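Local coordinates for protein lactoylglutathione lyase (Pseudomonas aeruginosa, PDB 4MTS) that is a metal-binding lyase of the glyoxalase/bleomycin resistance/dioxygenase superfamily, forming a dimer of beta-rich subunits, at residues R2-L13 with E49-N60; H105-L113 with V121-Q129. One frame throughout, in Å; residues are numbered along the deposited sequence.

How the contacts relate
From the N terminus, the chain first runs through strand 2-9 and returns to it only after helix 13-23 and strands 27-34 and 39-45; contact 1 closes this long loop by laying strand 54-60 parallel to the first strand. Strand 72-79, helix 82-91 and strands 95-99 and 101-102 then lead to contact 2, which closes a much shorter loop, the antiparallel hairpin of strands 109-114 and 120-125. The two closures follow one another without nesting or crossing. Their centres lie about 22 Å apart on opposite sides of the chain's centre, one in each sheet. Both reach the second subunit, where His5 and Glu56 of one subunit meet His74 and Glu122 of the other at the metal sites.

Contact 1 (R2-L13 with E49-N60); sequences RILHSMLRVADL and ERAAAALELTHN. With ZN (zinc ion), chain F.
His5 and Glu56 stand side by side on one face of the strand pair and point the same way, with imidazole and carboxylate planes nearly perpendicular (88°). His5 NE2 binds the zinc ion at 2.0 Å, while a zinc-bound water donates to Glu56 OE1 at 2.7 Å. The ring reaches the metal because His5 CG sits between its backbone N and carbonyl carbon (chi1 57°), whereas the extended Glu56 chain carries its carboxylate alongside. At the back of the ring, ND1 donates to a second water, which donates in turn to Glu49 OE2; Arg30 pairs with that same carboxylate oxygen, so a second shell probably steadies the imidazole. Farther along this face the bent Met7 chain lays CG against Glu56 OE1 and brings SD to 3.2 Å from Thr58 OG1, a buried hydroxyl.

At the N-terminal end, Arg2 aims its guanidinium end-on at the carbonyl of Glu49: NH1 and NH2 both donate to Glu49 O at 3.0 Å, in the plane of the group. Leu4 CD2 covers one face and Arg50 O lies over the other, offset toward the rim, which should limit tilting of the flat group; NE pairs with Glu78 of the second subunit. The face of Leu8, Leu55 and Leu57 is largely apolar, Leu55 and Leu57 packing on helix 13-23. The side chains of Leu8 and Leu55 cross at about a right angle, their CD1 atoms 3.9 Å apart, and Leu57 receives Val10 CG1 on its CD2 and Leu13 CD1 on its CB.

Between these faces, backbone bonds alternate from Leu4 O to Val10 N, the ladder of a parallel pair. His74 and Glu122 of the second subunit also bind zinc, making this an intersubunit metal site of the glyoxalase fold.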
loop_
_atom_site.group_PDB
_atom_site.type_symbol
_atom_site.label_atom_id
_atom_site.label_comp_id
_atom_site.label_asym_id
_atom_site.label_seq_id
_atom_site.Cartn_x
_atom_site.Cartn_y
_atom_site.Cartn_z
ATOM N N ARG A 2 -3.367 -10.615 -9.101
ATOM C CA ARG A 2 -4.096 -9.618 -8.315
ATOM C C ARG A 2 -3.177 -9.031 -7.264
ATOM O O ARG A 2 -2.163 -9.637 -6.896
ATOM C CB ARG A 2 -5.394 -10.192 -7.678
ATOM C CG ARG A 2 -5.190 -11.180 -6.520
ATOM C CD ARG A 2 -6.529 -11.812 -6.139
ATOM N NE ARG A 2 -6.357 -12.782 -5.064
ATOM C CZ ARG A 2 -6.681 -12.573 -3.791
ATOM N NH1 ARG A 2 -7.180 -11.408 -3.410
ATOM N NH2 ARG A 2 -6.463 -13.515 -2.884
ATOM N N ILE A 3 -3.537 -7.855 -6.773
ATOM C CA ILE A 3 -2.813 -7.237 -5.654
ATOM C C ILE A 3 -3.351 -7.891 -4.380
ATOM O O ILE A 3 -4.560 -7.924 -4.152
ATOM C CB ILE A 3 -3.016 -5.691 -5.645
ATOM C CG1 ILE A 3 -2.338 -5.086 -6.894
ATOM C CG2 ILE A 3 -2.424 -5.077 -4.356
ATOM C CD1 ILE A 3 -2.593 -3.561 -7.127
ATOM N N LEU A 4 -2.451 -8.388 -3.529
ATOM C CA LEU A 4 -2.855 -9.099 -2.309
ATOM C C LEU A 4 -2.844 -8.196 -1.070
ATOM O O LEU A 4 -3.788 -8.259 -0.279
ATOM C CB LEU A 4 -1.951 -10.302 -2.053
ATOM C CG LEU A 4 -2.030 -11.435 -3.089
ATOM C CD1 LEU A 4 -0.959 -12.432 -2.824
ATOM C CD2 LEU A 4 -3.357 -12.130 -3.024
ATOM N N HIS A 5 -1.768 -7.409 -0.871
ATOM C CA HIS A 5 -1.690 -6.553 0.316
ATOM C C HIS A 5 -0.558 -5.562 0.224
ATOM O O HIS A 5 0.313 -5.684 -0.628
ATOM C CB HIS A 5 -1.532 -7.374 1.649
ATOM C CG HIS A 5 -0.343 -8.298 1.699
ATOM N ND1 HIS A 5 -0.480 -9.656 1.425
ATOM C CD2 HIS A 5 0.947 -8.059 2.033
ATOM C CE1 HIS A 5 0.724 -10.185 1.576
ATOM N NE2 HIS A 5 1.609 -9.280 1.955
ATOM N N SER A 6 -0.633 -4.534 1.063
ATOM C CA SER A 6 0.429 -3.545 1.243
ATOM C C SER A 6 0.846 -3.778 2.689
ATOM O O SER A 6 -0.032 -3.901 3.568
ATOM C CB SER A 6 -0.140 -2.137 1.128
ATOM O OG SER A 6 0.885 -1.191 1.363
ATOM N N MET A 7 2.146 -3.823 2.946
ATOM C CA MET A 7 2.662 -4.064 4.303
ATOM C C MET A 7 3.335 -2.843 4.886
ATOM O O MET A 7 4.147 -2.230 4.224
ATOM C CB MET A 7 3.614 -5.286 4.327
ATOM C CG MET A 7 4.026 -5.680 5.778
ATOM S SD MET A 7 5.392 -4.736 6.494
ATOM C CE MET A 7 6.741 -5.722 5.957
ATOM N N LEU A 8 3.016 -2.518 6.154
ATOM C CA LEU A 8 3.594 -1.418 6.911
ATOM C C LEU A 8 4.108 -1.935 8.253
ATOM O O LEU A 8 3.444 -2.742 8.876
ATOM C CB LEU A 8 2.543 -0.331 7.199
ATOM C CG LEU A 8 1.874 0.357 5.972
ATOM C CD1 LEU A 8 0.833 1.294 6.426
ATOM C CD2 LEU A 8 2.895 1.073 5.061
ATOM N N ARG A 9 5.230 -1.400 8.714
ATOM C CA ARG A 9 5.783 -1.736 10.047
ATOM C C ARG A 9 5.289 -0.697 11.078
ATOM O O ARG A 9 5.274 0.501 10.804
ATOM C CB ARG A 9 7.310 -1.770 10.006
ATOM C CG ARG A 9 7.857 -2.850 9.054
ATOM C CD ARG A 9 9.383 -2.925 9.068
ATOM N NE ARG A 9 9.828 -3.912 8.074
ATOM C CZ ARG A 9 10.084 -3.625 6.805
ATOM N NH1 ARG A 9 9.981 -2.377 6.369
ATOM N NH2 ARG A 9 10.413 -4.594 5.950
ATOM N N VAL A 10 4.840 -1.171 12.256
ATOM C CA VAL A 10 4.253 -0.346 13.317
ATOM C C VAL A 10 4.999 -0.557 14.626
ATOM O O VAL A 10 5.488 -1.667 14.875
ATOM C CB VAL A 10 2.716 -0.590 13.467
ATOM C CG1 VAL A 10 1.987 -0.248 12.162
ATOM C CG2 VAL A 10 2.413 -2.028 13.894
ATOM N N ALA A 11 5.053 0.496 15.452
ATOM C CA ALA A 11 5.770 0.453 16.729
ATOM C C ALA A 11 4.970 -0.309 17.781
ATOM O O ALA A 11 5.552 -0.979 18.627
ATOM C CB ALA A 11 6.088 1.868 17.209
ATOM N N ASP A 12 3.644 -0.179 17.755
ATOM C CA ASP A 12 2.759 -0.791 18.748
ATOM C C ASP A 12 1.609 -1.377 17.971
ATOM O O ASP A 12 0.801 -0.636 17.415
ATOM C CB ASP A 12 2.266 0.322 19.686
ATOM C CG ASP A 12 1.338 -0.126 20.792
ATOM O OD1 ASP A 12 0.631 -1.149 20.602
ATOM O OD2 ASP A 12 1.166 0.642 21.753
ATOM N N LEU A 13 1.543 -2.708 17.915
ATOM C CA LEU A 13 0.545 -3.351 17.086
ATOM C C LEU A 13 -0.859 -3.155 17.636
ATOM O O LEU A 13 -1.776 -2.943 16.874
ATOM C CB LEU A 13 0.884 -4.828 16.827
ATOM C CG LEU A 13 -0.166 -5.602 16.001
ATOM C CD1 LEU A 13 -0.182 -5.142 14.528
ATOM C CD2 LEU A 13 0.054 -7.060 16.075
ATOM N N GLU A 49 -9.436 -11.894 2.597
ATOM C CA GLU A 49 -8.186 -11.813 1.828
ATOM C C GLU A 49 -8.305 -12.490 0.461
ATOM O O GLU A 49 -7.613 -12.088 -0.473
ATOM C CB GLU A 49 -7.023 -12.453 2.586
ATOM C CG GLU A 49 -6.433 -11.559 3.655
ATOM C CD GLU A 49 -5.333 -12.287 4.387
ATOM O OE1 GLU A 49 -5.656 -13.061 5.319
ATOM O OE2 GLU A 49 -4.164 -12.182 3.948
ATOM N N ARG A 50 -9.157 -13.538 0.344
ATOM C CA ARG A 50 -9.362 -14.245 -0.920
ATOM C C ARG A 50 -10.035 -13.367 -1.978
ATOM O O ARG A 50 -9.877 -13.617 -3.169
ATOM C CB ARG A 50 -10.251 -15.493 -0.687
ATOM C CG ARG A 50 -9.457 -16.704 -0.227
ATOM C CD ARG A 50 -10.360 -17.811 0.288
ATOM N NE ARG A 50 -9.633 -19.071 0.465
ATOM C CZ ARG A 50 -9.520 -20.011 -0.469
ATOM N NH1 ARG A 50 -10.085 -19.846 -1.660
ATOM N NH2 ARG A 50 -8.840 -21.123 -0.221
ATOM N N ALA A 51 -10.785 -12.356 -1.532
ATOM C CA ALA A 51 -11.618 -11.484 -2.359
ATOM C C ALA A 51 -11.023 -10.107 -2.670
ATOM O O ALA A 51 -11.450 -9.450 -3.646
ATOM C CB ALA A 51 -12.961 -11.300 -1.674
ATOM N N ALA A 52 -10.112 -9.613 -1.808
ATOM C CA ALA A 52 -9.630 -8.258 -2.012
ATOM C C ALA A 52 -8.306 -8.034 -1.348
ATOM O O ALA A 52 -7.920 -8.788 -0.438
ATOM C CB ALA A 52 -10.645 -7.269 -1.433
ATOM N N ALA A 53 -7.649 -6.937 -1.760
ATOM C CA ALA A 53 -6.379 -6.524 -1.154
ATOM C C ALA A 53 -6.624 -6.077 0.276
ATOM O O ALA A 53 -7.648 -5.455 0.597
ATOM C CB ALA A 53 -5.752 -5.387 -1.944
ATOM N N ALA A 54 -5.680 -6.428 1.157
ATOM C CA ALA A 54 -5.741 -6.099 2.574
ATOM C C ALA A 54 -4.525 -5.276 2.960
ATOM O O ALA A 54 -3.606 -5.066 2.143
ATOM C CB ALA A 54 -5.764 -7.388 3.376
ATOM N N LEU A 55 -4.565 -4.731 4.189
ATOM C CA LEU A 55 -3.447 -4.018 4.776
ATOM C C LEU A 55 -2.755 -4.961 5.763
ATOM O O LEU A 55 -3.398 -5.501 6.667
ATOM C CB LEU A 55 -3.925 -2.744 5.523
ATOM C CG LEU A 55 -2.816 -2.029 6.331
ATOM C CD1 LEU A 55 -1.666 -1.503 5.393
ATOM C CD2 LEU A 55 -3.412 -0.882 7.135
ATOM N N GLU A 56 -1.444 -5.170 5.586
ATOM C CA GLU A 56 -0.698 -6.024 6.506
ATOM C C GLU A 56 0.095 -5.121 7.435
ATOM O O GLU A 56 0.875 -4.296 6.968
ATOM C CB GLU A 56 0.277 -6.920 5.733
ATOM C CG GLU A 56 1.011 -7.844 6.703
ATOM C CD GLU A 56 2.081 -8.693 6.073
ATOM O OE1 GLU A 56 2.394 -8.478 4.879
ATOM O OE2 GLU A 56 2.565 -9.619 6.762
ATOM N N LEU A 57 -0.016 -5.349 8.748
ATOM C CA LEU A 57 0.744 -4.612 9.751
ATOM C C LEU A 57 1.728 -5.587 10.389
ATOM O O LEU A 57 1.328 -6.692 10.756
ATOM C CB LEU A 57 -0.206 -4.048 10.821
ATOM C CG LEU A 57 -1.332 -3.130 10.326
ATOM C CD1 LEU A 57 -2.278 -2.773 11.497
ATOM C CD2 LEU A 57 -0.760 -1.838 9.675
ATOM N N THR A 58 3.000 -5.190 10.485
ATOM C CA THR A 58 4.070 -6.026 11.050
ATOM C C THR A 58 4.659 -5.344 12.281
ATOM O O THR A 58 4.885 -4.130 12.267
ATOM C CB THR A 58 5.188 -6.296 10.012
ATOM O OG1 THR A 58 4.633 -6.852 8.824
ATOM C CG2 THR A 58 6.263 -7.233 10.544
ATOM N N HIS A 59 4.913 -6.118 13.334
ATOM C CA HIS A 59 5.518 -5.573 14.536
ATOM C C HIS A 59 6.621 -6.518 14.964
ATOM O O HIS A 59 6.349 -7.683 15.218
ATOM C CB HIS A 59 4.450 -5.402 15.653
ATOM C CG HIS A 59 5.041 -5.028 16.966
ATOM N ND1 HIS A 59 4.888 -5.845 18.076
ATOM C CD2 HIS A 59 5.843 -3.987 17.295
ATOM C CE1 HIS A 59 5.550 -5.250 19.057
ATOM N NE2 HIS A 59 6.161 -4.149 18.639
ATOM N N ASN A 60 7.868 -6.026 14.994
ATOM C CA ASN A 60 9.043 -6.775 15.438
ATOM C C ASN A 60 9.082 -6.504 16.938
ATOM O O ASN A 60 9.079 -5.333 17.349
ATOM C CB ASN A 60 10.298 -6.233 14.713
ATOM C CG ASN A 60 10.272 -6.523 13.227
ATOM O OD1 ASN A 60 10.352 -7.687 12.799
ATOM N ND2 ASN A 60 10.126 -5.471 12.400
HETATM ZN ZN ZN F . 3.565 -9.588 2.366
HETATM O O HOH W 1 -5.285 -10.468 -0.008
HETATM O O HOH W 2 -2.818 -11.079 1.644
HETATM O O HOH W 3 3.959 -10.477 3.999
#

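Contact 2 (H105-L113 with V121-Q129); sequences HGRSVIAFL and VELIQKGTQ. With NI (nickel (II) ion), chain E.
One face of the Phe112 ring carries Glu122 CA, a CH-pi contact 4.1 Å from the centroid and 21° off the ring normal. The Glu122 chain continues along the ring until OE2 comes within 3.2 Å of Phe112 CZ; the carboxylate plane is turned 55° from the ring. With CG anti to the backbone N (chi1 -179°) and the chain extended, Glu122 sends OE1 to the nickel ion at 2.1 Å. Ile110 CG2 meets Glu122 CG from the neighbouring position on this face, adding an apolar flank to the acidic ligand.

On the other face Leu113 CG packs against Leu123 CD1 at 3.9 Å, and the short Ala111 CB approaches Leu123 CB; helix 82-91 covers this face, joined by helix 13-23 at Leu113 and Val121. Paired backbone bonds at Ala111-Leu123 and Leu113-Val121 set the antiparallel register. Beyond the strands, Thr128 OG1 donates to Gln125 O and accepts from Val109 N at 3.1 Å, tying the C-terminal turn to the start of strand 109-114. The result is a beta hairpin presenting a metal ligand, which joins His74 and, from the second subunit, His5 and Glu56 in the glyoxalase-type site.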
loop_
_atom_site.group_PDB
_atom_site.type_symbol
_atom_site.label_atom_id
_atom_site.label_comp_id
_atom_site.label_asym_id
_atom_site.label_seq_id
_atom_site.Cartn_x
_atom_site.Cartn_y
_atom_site.Cartn_z
ATOM N N HIS A 105 -7.544 20.968 -6.855
ATOM C CA HIS A 105 -7.983 21.226 -8.228
ATOM C C HIS A 105 -8.794 20.037 -8.758
ATOM O O HIS A 105 -8.300 19.223 -9.553
ATOM C CB HIS A 105 -6.802 21.621 -9.146
ATOM C CG HIS A 105 -6.432 23.068 -9.043
ATOM N ND1 HIS A 105 -7.222 24.055 -9.605
ATOM C CD2 HIS A 105 -5.375 23.650 -8.428
ATOM C CE1 HIS A 105 -6.626 25.202 -9.314
ATOM N NE2 HIS A 105 -5.509 25.008 -8.612
ATOM N N GLY A 106 -10.030 19.937 -8.270
ATOM C CA GLY A 106 -10.955 18.869 -8.631
ATOM C C GLY A 106 -12.287 18.924 -7.911
ATOM O O GLY A 106 -12.564 19.872 -7.165
ATOM N N ARG A 107 -13.116 17.886 -8.130
ATOM C CA ARG A 107 -14.458 17.774 -7.548
ATOM C C ARG A 107 -14.620 16.607 -6.551
ATOM O O ARG A 107 -15.714 16.396 -6.019
ATOM C CB ARG A 107 -15.507 17.693 -8.664
ATOM C CG ARG A 107 -15.684 19.007 -9.427
ATOM C CD ARG A 107 -16.810 18.926 -10.437
ATOM N NE ARG A 107 -18.121 18.867 -9.791
ATOM C CZ ARG A 107 -19.196 18.316 -10.340
ATOM N NH1 ARG A 107 -19.128 17.764 -11.546
ATOM N NH2 ARG A 107 -20.350 18.306 -9.684
ATOM N N SER A 108 -13.543 15.845 -6.297
ATOM C CA SER A 108 -13.605 14.750 -5.335
ATOM C C SER A 108 -13.491 15.282 -3.902
ATOM O O SER A 108 -12.704 16.196 -3.640
ATOM C CB SER A 108 -12.524 13.708 -5.617
ATOM O OG SER A 108 -11.245 14.314 -5.678
ATOM N N VAL A 109 -14.327 14.759 -2.999
ATOM C CA VAL A 109 -14.334 15.113 -1.585
ATOM C C VAL A 109 -13.301 14.160 -0.950
ATOM O O VAL A 109 -13.447 12.942 -1.067
ATOM C CB VAL A 109 -15.744 14.982 -0.935
ATOM C CG1 VAL A 109 -15.687 15.225 0.579
ATOM C CG2 VAL A 109 -16.754 15.924 -1.601
ATOM N N ILE A 110 -12.210 14.730 -0.411
ATOM C CA ILE A 110 -11.088 13.990 0.170
ATOM C C ILE A 110 -10.784 14.511 1.575
ATOM O O ILE A 110 -11.026 15.679 1.888
ATOM C CB ILE A 110 -9.827 14.103 -0.785
ATOM C CG1 ILE A 110 -10.121 13.438 -2.168
ATOM C CG2 ILE A 110 -8.558 13.493 -0.159
ATOM C CD1 ILE A 110 -9.099 13.628 -3.207
ATOM N N ALA A 111 -10.195 13.645 2.396
ATOM C CA ALA A 111 -9.720 13.982 3.728
ATOM C C ALA A 111 -8.464 13.139 3.958
ATOM O O ALA A 111 -8.237 12.150 3.252
ATOM C CB ALA A 111 -10.772 13.606 4.770
ATOM N N PHE A 112 -7.677 13.518 4.936
ATOM C CA PHE A 112 -6.505 12.769 5.319
ATOM C C PHE A 112 -6.457 12.558 6.795
ATOM O O PHE A 112 -6.654 13.505 7.580
ATOM C CB PHE A 112 -5.215 13.449 4.867
ATOM C CG PHE A 112 -4.796 13.046 3.476
ATOM C CD1 PHE A 112 -3.938 11.969 3.275
ATOM C CD2 PHE A 112 -5.242 13.752 2.368
ATOM C CE1 PHE A 112 -3.503 11.633 1.993
ATOM C CE2 PHE A 112 -4.827 13.398 1.080
ATOM C CZ PHE A 112 -3.969 12.335 0.905
ATOM N N LEU A 113 -6.136 11.324 7.173
ATOM C CA LEU A 113 -5.946 10.979 8.583
ATOM C C LEU A 113 -4.515 10.530 8.727
ATOM O O LEU A 113 -3.861 10.189 7.728
ATOM C CB LEU A 113 -6.846 9.776 8.978
ATOM C CG LEU A 113 -8.343 9.786 8.632
ATOM C CD1 LEU A 113 -9.031 8.500 9.186
ATOM C CD2 LEU A 113 -9.030 11.039 9.208
ATOM N N VAL A 121 -3.536 8.168 5.708
ATOM C CA VAL A 121 -4.705 7.478 5.177
ATOM C C VAL A 121 -5.535 8.505 4.434
ATOM O O VAL A 121 -5.962 9.509 5.008
ATOM C CB VAL A 121 -5.525 6.737 6.278
ATOM C CG1 VAL A 121 -6.767 6.098 5.677
ATOM C CG2 VAL A 121 -4.670 5.694 6.996
ATOM N N GLU A 122 -5.724 8.268 3.145
ATOM C CA GLU A 122 -6.511 9.157 2.296
ATOM C C GLU A 122 -7.938 8.648 2.252
ATOM O O GLU A 122 -8.195 7.489 1.888
ATOM C CB GLU A 122 -5.888 9.156 0.886
ATOM C CG GLU A 122 -6.590 10.064 -0.130
ATOM C CD GLU A 122 -5.822 10.144 -1.433
ATOM O OE1 GLU A 122 -5.634 9.087 -2.069
ATOM O OE2 GLU A 122 -5.307 11.239 -1.758
ATOM N N LEU A 123 -8.876 9.513 2.605
ATOM C CA LEU A 123 -10.303 9.158 2.514
ATOM C C LEU A 123 -10.890 9.795 1.266
ATOM O O LEU A 123 -10.721 10.992 1.060
ATOM C CB LEU A 123 -11.066 9.648 3.758
ATOM C CG LEU A 123 -10.510 9.266 5.115
ATOM C CD1 LEU A 123 -11.405 9.833 6.240
ATOM C CD2 LEU A 123 -10.331 7.744 5.252
ATOM N N ILE A 124 -11.551 9.005 0.430
ATOM C CA ILE A 124 -12.152 9.507 -0.812
ATOM C C ILE A 124 -13.628 9.196 -0.775
ATOM O O ILE A 124 -14.016 8.032 -0.706
ATOM C CB ILE A 124 -11.454 8.959 -2.084
ATOM C CG1 ILE A 124 -9.936 9.235 -2.020
ATOM C CG2 ILE A 124 -12.105 9.599 -3.360
ATOM C CD1 ILE A 124 -9.080 8.710 -3.251
ATOM N N GLN A 125 -14.460 10.234 -0.753
ATOM C CA GLN A 125 -15.909 10.047 -0.680
ATOM C C GLN A 125 -16.483 9.378 -1.922
ATOM O O GLN A 125 -16.217 9.825 -3.037
ATOM C CB GLN A 125 -16.598 11.399 -0.424
ATOM C CG GLN A 125 -18.094 11.262 -0.127
ATOM C CD GLN A 125 -18.528 12.495 0.598
ATOM O OE1 GLN A 125 -17.940 12.874 1.615
ATOM N NE2 GLN A 125 -19.508 13.184 0.047
ATOM N N LYS A 126 -17.299 8.329 -1.724
ATOM C CA LYS A 126 -17.956 7.548 -2.782
ATOM C C LYS A 126 -18.739 8.433 -3.738
ATOM O O LYS A 126 -19.412 9.377 -3.304
ATOM C CB LYS A 126 -18.855 6.460 -2.176
ATOM C CG LYS A 126 -19.067 5.261 -3.101
ATOM C CD LYS A 126 -19.841 4.146 -2.415
ATOM C CE LYS A 126 -20.480 3.211 -3.414
ATOM N NZ LYS A 126 -21.220 2.106 -2.745
ATOM N N GLY A 127 -18.564 8.156 -5.028
ATOM C CA GLY A 127 -19.182 8.883 -6.126
ATOM C C GLY A 127 -18.327 10.001 -6.692
ATOM O O GLY A 127 -18.386 10.277 -7.897
ATOM N N THR A 128 -17.526 10.651 -5.828
ATOM C CA THR A 128 -16.700 11.811 -6.179
ATOM C C THR A 128 -15.359 11.486 -6.856
ATOM O O THR A 128 -14.827 12.348 -7.565
ATOM C CB THR A 128 -16.476 12.717 -4.951
ATOM O OG1 THR A 128 -15.446 12.150 -4.132
ATOM C CG2 THR A 128 -17.756 12.989 -4.146
ATOM N N GLN A 129 -14.785 10.287 -6.592
ATOM C CA GLN A 129 -13.486 9.853 -7.135
ATOM C C GLN A 129 -13.340 10.069 -8.652
ATOM O O GLN A 129 -12.305 10.563 -9.100
ATOM C CB GLN A 129 -13.188 8.391 -6.766
ATOM C CG GLN A 129 -11.800 7.943 -7.220
ATOM C CD GLN A 129 -11.370 6.663 -6.582
ATOM O OE1 GLN A 129 -11.890 5.578 -6.863
ATOM N NE2 GLN A 129 -10.380 6.769 -5.727
HETATM NI NI NI E . -4.161 8.552 -3.495
#